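Local coordinates for hypothetical protein Atu2299 (Agrobacterium tumefaciens, PDB 2HLY), which is of unknown function but belongs to the DUF2026 family, in the clan of CA (papain-like) peptidases, with no activity established, at residues T82-E93 / Y142-F153. Sequence-based numbering, arbitrary orientation.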
loop_
_atom_site.group_PDB
_atom_site.type_symbol
_atom_site.label_atom_id
_atom_site.label_comp_id
_atom_site.label_asym_id
_atom_site.label_seq_id
_atom_site.Cartn_x
_atom_site.Cartn_y
_atom_site.Cartn_z
ATOM N N THR A 82 2.827 -17.350 7.952
ATOM C CA THR A 82 3.306 -15.992 7.704
ATOM C C THR A 82 4.701 -16.011 7.068
ATOM O O THR A 82 5.565 -16.785 7.481
ATOM C CB THR A 82 3.329 -15.206 9.005
ATOM O OG1 THR A 82 2.046 -15.345 9.634
ATOM C CG2 THR A 82 3.629 -13.736 8.750
ATOM N N GLY A 83 4.907 -15.170 6.052
ATOM C CA GLY A 83 6.179 -15.128 5.340
ATOM C C GLY A 83 7.367 -14.795 6.225
ATOM O O GLY A 83 7.337 -13.826 6.995
ATOM N N ALA A 84 8.421 -15.603 6.111
ATOM C CA ALA A 84 9.664 -15.349 6.837
ATOM C C ALA A 84 10.619 -14.473 6.030
ATOM O O ALA A 84 11.639 -14.003 6.543
ATOM C CB ALA A 84 10.332 -16.668 7.229
ATOM N N GLY A 85 10.269 -14.237 4.767
ATOM C CA GLY A 85 11.077 -13.428 3.866
ATOM C C GLY A 85 10.206 -12.485 3.060
ATOM O O GLY A 85 9.391 -11.737 3.621
ATOM N N GLU A 86 10.355 -12.549 1.740
ATOM C CA GLU A 86 9.725 -11.572 0.861
ATOM C C GLU A 86 8.218 -11.761 0.678
ATOM O O GLU A 86 7.583 -10.942 0.002
ATOM C CB GLU A 86 10.447 -11.509 -0.497
ATOM C CG GLU A 86 11.885 -10.993 -0.369
ATOM C CD GLU A 86 12.598 -10.777 -1.701
ATOM O OE1 GLU A 86 11.958 -10.919 -2.775
ATOM O OE2 GLU A 86 13.813 -10.445 -1.659
ATOM N N ASN A 87 7.650 -12.823 1.262
ATOM C CA ASN A 87 6.183 -13.032 1.218
ATOM C C ASN A 87 5.409 -12.340 2.342
ATOM O O ASN A 87 4.178 -12.374 2.346
ATOM C CB ASN A 87 5.810 -14.522 1.199
ATOM C CG ASN A 87 6.192 -15.203 -0.093
ATOM O OD1 ASN A 87 6.140 -14.600 -1.167
ATOM N ND2 ASN A 87 6.570 -16.471 0.001
ATOM N N PHE A 88 6.125 -11.756 3.297
ATOM C CA PHE A 88 5.498 -10.910 4.316
ATOM C C PHE A 88 4.806 -9.732 3.625
ATOM O O PHE A 88 5.327 -9.184 2.649
ATOM C CB PHE A 88 6.556 -10.381 5.272
ATOM C CG PHE A 88 5.986 -9.751 6.503
ATOM C CD1 PHE A 88 5.597 -10.553 7.564
ATOM C CD2 PHE A 88 5.847 -8.372 6.599
ATOM C CE1 PHE A 88 5.071 -9.997 8.712
ATOM C CE2 PHE A 88 5.313 -7.802 7.761
ATOM C CZ PHE A 88 4.919 -8.629 8.802
ATOM N N HIS A 89 3.634 -9.351 4.128
ATOM C CA HIS A 89 2.877 -8.267 3.507
ATOM C C HIS A 89 2.253 -7.327 4.531
ATOM O O HIS A 89 1.832 -7.770 5.597
ATOM C CB HIS A 89 1.795 -8.848 2.598
ATOM C CG HIS A 89 1.165 -7.837 1.695
ATOM N ND1 HIS A 89 1.835 -7.294 0.621
ATOM C CD2 HIS A 89 -0.065 -7.270 1.705
ATOM C CE1 HIS A 89 1.040 -6.435 0.000
ATOM N NE2 HIS A 89 -0.118 -6.406 0.638
ATOM N N CYS A 90 2.227 -6.028 4.210
ATOM C CA CYS A 90 1.619 -5.014 5.075
ATOM C C CYS A 90 0.423 -4.380 4.396
ATOM O O CYS A 90 0.375 -4.309 3.157
ATOM C CB CYS A 90 2.617 -3.899 5.379
ATOM S SG CYS A 90 4.016 -4.447 6.354
ATOM N N TRP A 91 -0.490 -3.873 5.208
ATOM C CA TRP A 91 -1.675 -3.143 4.723
ATOM C C TRP A 91 -1.983 -2.017 5.719
ATOM O O TRP A 91 -1.249 -1.827 6.697
ATOM C CB TRP A 91 -2.861 -4.095 4.593
ATOM C CG TRP A 91 -3.233 -4.756 5.871
ATOM C CD1 TRP A 91 -4.146 -4.329 6.790
ATOM C CD2 TRP A 91 -2.694 -5.986 6.382
ATOM N NE1 TRP A 91 -4.213 -5.210 7.840
ATOM C CE2 TRP A 91 -3.327 -6.235 7.618
ATOM C CE3 TRP A 91 -1.748 -6.900 5.906
ATOM C CZ2 TRP A 91 -3.042 -7.366 8.392
ATOM C CZ3 TRP A 91 -1.452 -8.021 6.680
ATOM C CH2 TRP A 91 -2.109 -8.251 7.902
ATOM N N VAL A 92 -3.064 -1.271 5.479
ATOM C CA VAL A 92 -3.463 -0.204 6.394
ATOM C C VAL A 92 -4.862 -0.497 6.909
ATOM O O VAL A 92 -5.713 -0.981 6.155
ATOM C CB VAL A 92 -3.460 1.165 5.680
ATOM C CG1 VAL A 92 -3.920 2.265 6.628
ATOM C CG2 VAL A 92 -2.059 1.474 5.206
ATOM N N GLU A 93 -5.077 -0.232 8.202
ATOM C CA GLU A 93 -6.404 -0.276 8.798
ATOM C C GLU A 93 -6.714 1.136 9.267
ATOM O O GLU A 93 -5.971 1.705 10.063
ATOM C CB GLU A 93 -6.424 -1.277 9.944
ATOM C CG GLU A 93 -6.144 -2.682 9.421
ATOM C CD GLU A 93 -6.367 -3.775 10.436
ATOM O OE1 GLU A 93 -6.778 -3.463 11.583
ATOM O OE2 GLU A 93 -6.112 -4.943 10.067
ATOM N N TYR A 142 -6.796 -11.395 6.239
ATOM C CA TYR A 142 -5.589 -10.912 6.914
ATOM C C TYR A 142 -5.389 -11.605 8.253
ATOM O O TYR A 142 -6.356 -11.793 9.019
ATOM C CB TYR A 142 -5.721 -9.432 7.252
ATOM C CG TYR A 142 -5.797 -8.453 6.119
ATOM C CD1 TYR A 142 -5.190 -8.697 4.882
ATOM C CD2 TYR A 142 -6.477 -7.248 6.300
ATOM C CE1 TYR A 142 -5.245 -7.736 3.846
ATOM C CE2 TYR A 142 -6.544 -6.297 5.281
ATOM C CZ TYR A 142 -5.938 -6.553 4.062
ATOM O OH TYR A 142 -5.981 -5.590 3.078
ATOM N N ARG A 143 -4.140 -11.968 8.542
ATOM C CA ARG A 143 -3.754 -12.303 9.909
ATOM C C ARG A 143 -2.591 -11.431 10.308
ATOM O O ARG A 143 -1.460 -11.622 9.828
ATOM C CB ARG A 143 -3.407 -13.779 10.081
ATOM C CG ARG A 143 -3.089 -14.104 11.532
ATOM C CD ARG A 143 -2.806 -15.566 11.757
ATOM N NE ARG A 143 -1.586 -15.995 11.084
ATOM C CZ ARG A 143 -1.554 -16.934 10.141
ATOM N NH1 ARG A 143 -2.673 -17.548 9.772
ATOM N NH2 ARG A 143 -0.403 -17.270 9.571
ATOM N N SER A 144 -2.877 -10.478 11.190
ATOM C CA SER A 144 -1.849 -9.624 11.751
ATOM C C SER A 144 -0.857 -10.452 12.566
ATOM O O SER A 144 -1.259 -11.290 13.373
ATOM C CB SER A 144 -2.465 -8.535 12.640
ATOM O OG SER A 144 -1.436 -7.695 13.149
ATOM N N GLU A 145 0.428 -10.183 12.349
ATOM C CA GLU A 145 1.513 -10.786 13.119
ATOM C C GLU A 145 2.327 -9.660 13.755
ATOM O O GLU A 145 3.368 -9.250 13.219
ATOM C CB GLU A 145 2.369 -11.651 12.214
ATOM C CG GLU A 145 1.601 -12.836 11.656
ATOM C CD GLU A 145 1.499 -13.996 12.642
ATOM O OE1 GLU A 145 1.991 -13.875 13.798
ATOM O OE2 GLU A 145 0.929 -15.041 12.251
ATOM N N PRO A 146 1.825 -9.117 14.881
ATOM C CA PRO A 146 2.428 -7.890 15.406
ATOM C C PRO A 146 3.904 -8.033 15.780
ATOM O O PRO A 146 4.678 -7.084 15.627
ATOM C CB PRO A 146 1.569 -7.555 16.636
ATOM C CG PRO A 146 0.861 -8.805 16.992
ATOM C CD PRO A 146 0.667 -9.556 15.685
ATOM N N GLU A 147 4.303 -9.208 16.248
ATOM C CA GLU A 147 5.709 -9.391 16.624
ATOM C C GLU A 147 6.614 -9.333 15.387
ATOM O O GLU A 147 7.657 -8.650 15.375
ATOM C CB GLU A 147 5.895 -10.701 17.405
ATOM C CG GLU A 147 5.046 -10.807 18.677
ATOM C CD GLU A 147 3.551 -11.129 18.438
ATOM O OE1 GLU A 147 3.177 -11.673 17.370
ATOM O OE2 GLU A 147 2.738 -10.828 19.344
ATOM N N ALA A 148 6.199 -10.025 14.323
ATOM C CA ALA A 148 6.919 -9.995 13.055
ATOM C C ALA A 148 6.950 -8.589 12.457
ATOM O O ALA A 148 7.991 -8.147 11.966
ATOM C CB ALA A 148 6.289 -10.981 12.056
ATOM N N THR A 149 5.816 -7.897 12.515
ATOM C CA THR A 149 5.737 -6.533 11.990
ATOM C C THR A 149 6.711 -5.620 12.718
ATOM O O THR A 149 7.493 -4.894 12.081
ATOM C CB THR A 149 4.305 -6.016 12.074
ATOM O OG1 THR A 149 3.469 -6.887 11.305
ATOM C CG2 THR A 149 4.192 -4.596 11.528
ATOM N N ALA A 150 6.714 -5.709 14.048
ATOM C CA ALA A 150 7.613 -4.875 14.844
ATOM C C ALA A 150 9.072 -5.132 14.447
ATOM O O ALA A 150 9.844 -4.189 14.236
ATOM C CB ALA A 150 7.410 -5.125 16.341
ATOM N N ARG A 151 9.443 -6.404 14.337
ATOM C CA ARG A 151 10.816 -6.737 13.972
ATOM C C ARG A 151 11.182 -6.259 12.566
ATOM O O ARG A 151 12.296 -5.799 12.344
ATOM C CB ARG A 151 11.091 -8.232 14.150
ATOM C CG ARG A 151 11.053 -8.667 15.624
ATOM C CD ARG A 151 11.409 -10.148 15.798
ATOM N NE ARG A 151 11.556 -10.544 17.209
ATOM C CZ ARG A 151 10.740 -11.377 17.860
ATOM N NH1 ARG A 151 9.690 -11.923 17.244
ATOM N NH2 ARG A 151 10.966 -11.684 19.143
ATOM N N ARG A 152 10.244 -6.370 11.617
ATOM C CA ARG A 152 10.515 -5.941 10.249
ATOM C C ARG A 152 10.852 -4.456 10.179
ATOM O O ARG A 152 11.685 -4.039 9.372
ATOM C CB ARG A 152 9.316 -6.237 9.349
ATOM C CG ARG A 152 9.105 -7.704 9.089
ATOM C CD ARG A 152 9.510 -8.048 7.706
ATOM N NE ARG A 152 9.440 -9.485 7.504
ATOM C CZ ARG A 152 9.754 -10.086 6.368
ATOM N NH1 ARG A 152 10.148 -9.367 5.321
ATOM N NH2 ARG A 152 9.666 -11.409 6.288
ATOM N N PHE A 153 10.197 -3.672 11.031
ATOM C CA PHE A 153 10.360 -2.213 11.059
ATOM C C PHE A 153 11.422 -1.724 12.046
ATOM O O PHE A 153 11.656 -0.510 12.172
ATOM C CB PHE A 153 9.016 -1.575 11.397
ATOM C CG PHE A 153 8.060 -1.527 10.238
ATOM C CD1 PHE A 153 8.214 -0.585 9.241
ATOM C CD2 PHE A 153 6.996 -2.424 10.152
ATOM C CE1 PHE A 153 7.323 -0.542 8.170
ATOM C CE2 PHE A 153 6.095 -2.382 9.077
ATOM C CZ PHE A 153 6.265 -1.431 8.096
#
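Trp91 and Tyr142 lie face to face: the centroids of the indole five-membered ring and the phenol ring are 3.7 Å apart and their planes differ by 12°. The overlap runs along the indole, since Tyr142 CB also sits off-centre over its six-membered ring, a CH-pi contact. Trp91 NE1 donates an almost straight 2.9 Å bond to Glu93 OE2, which lies in the indole plane and so helps set the turn of the ring; the other oxygen, Glu93 OE1, forms a salt bridge with Lys57. Beyond the stack, Tyr142 OH bonds to Tyr63.

A second flat pairing involves Phe88 and Arg152. With CG anti to the backbone N (chi1 -168°), the Phe88 ring points at helix 146-152. Arg152 CG makes a CH-pi contact over one face, NE lies over the rim, and the guanidinium, almost parallel to the ring, covers Phe88 CB. Ala148 CB touches Phe88 CE1 at 3.7 Å, while Thr149 OG1 stands at the ring edge, 3.4 Å from Phe88 CZ.

In the fold, strand 140-144 of a three-stranded antiparallel sheet packs through the Trp91-Tyr142 stack on strand 89-94 of a four-stranded one, the short segments running 96° apart. Helix 146-152 packs on the loop leading into strand 89-94; just past it, the Phe153 ring meets Cys90 SG in an oblique sulfur-aromatic contact.

Polar bonds tie that loop to both elements. Arg152 NH2 reaches Gly85 O at 2.7 Å, in the carbonyl plane on a lone pair, while Phe88 N closes the type I turn onto that same oxygen. Thr82 OG1 receives Arg143 NH2 at 3.1 Å and donates to Glu145 OE2, which Arg143 NE meets from the opposite carboxylate face in a 2.9 Å salt bridge.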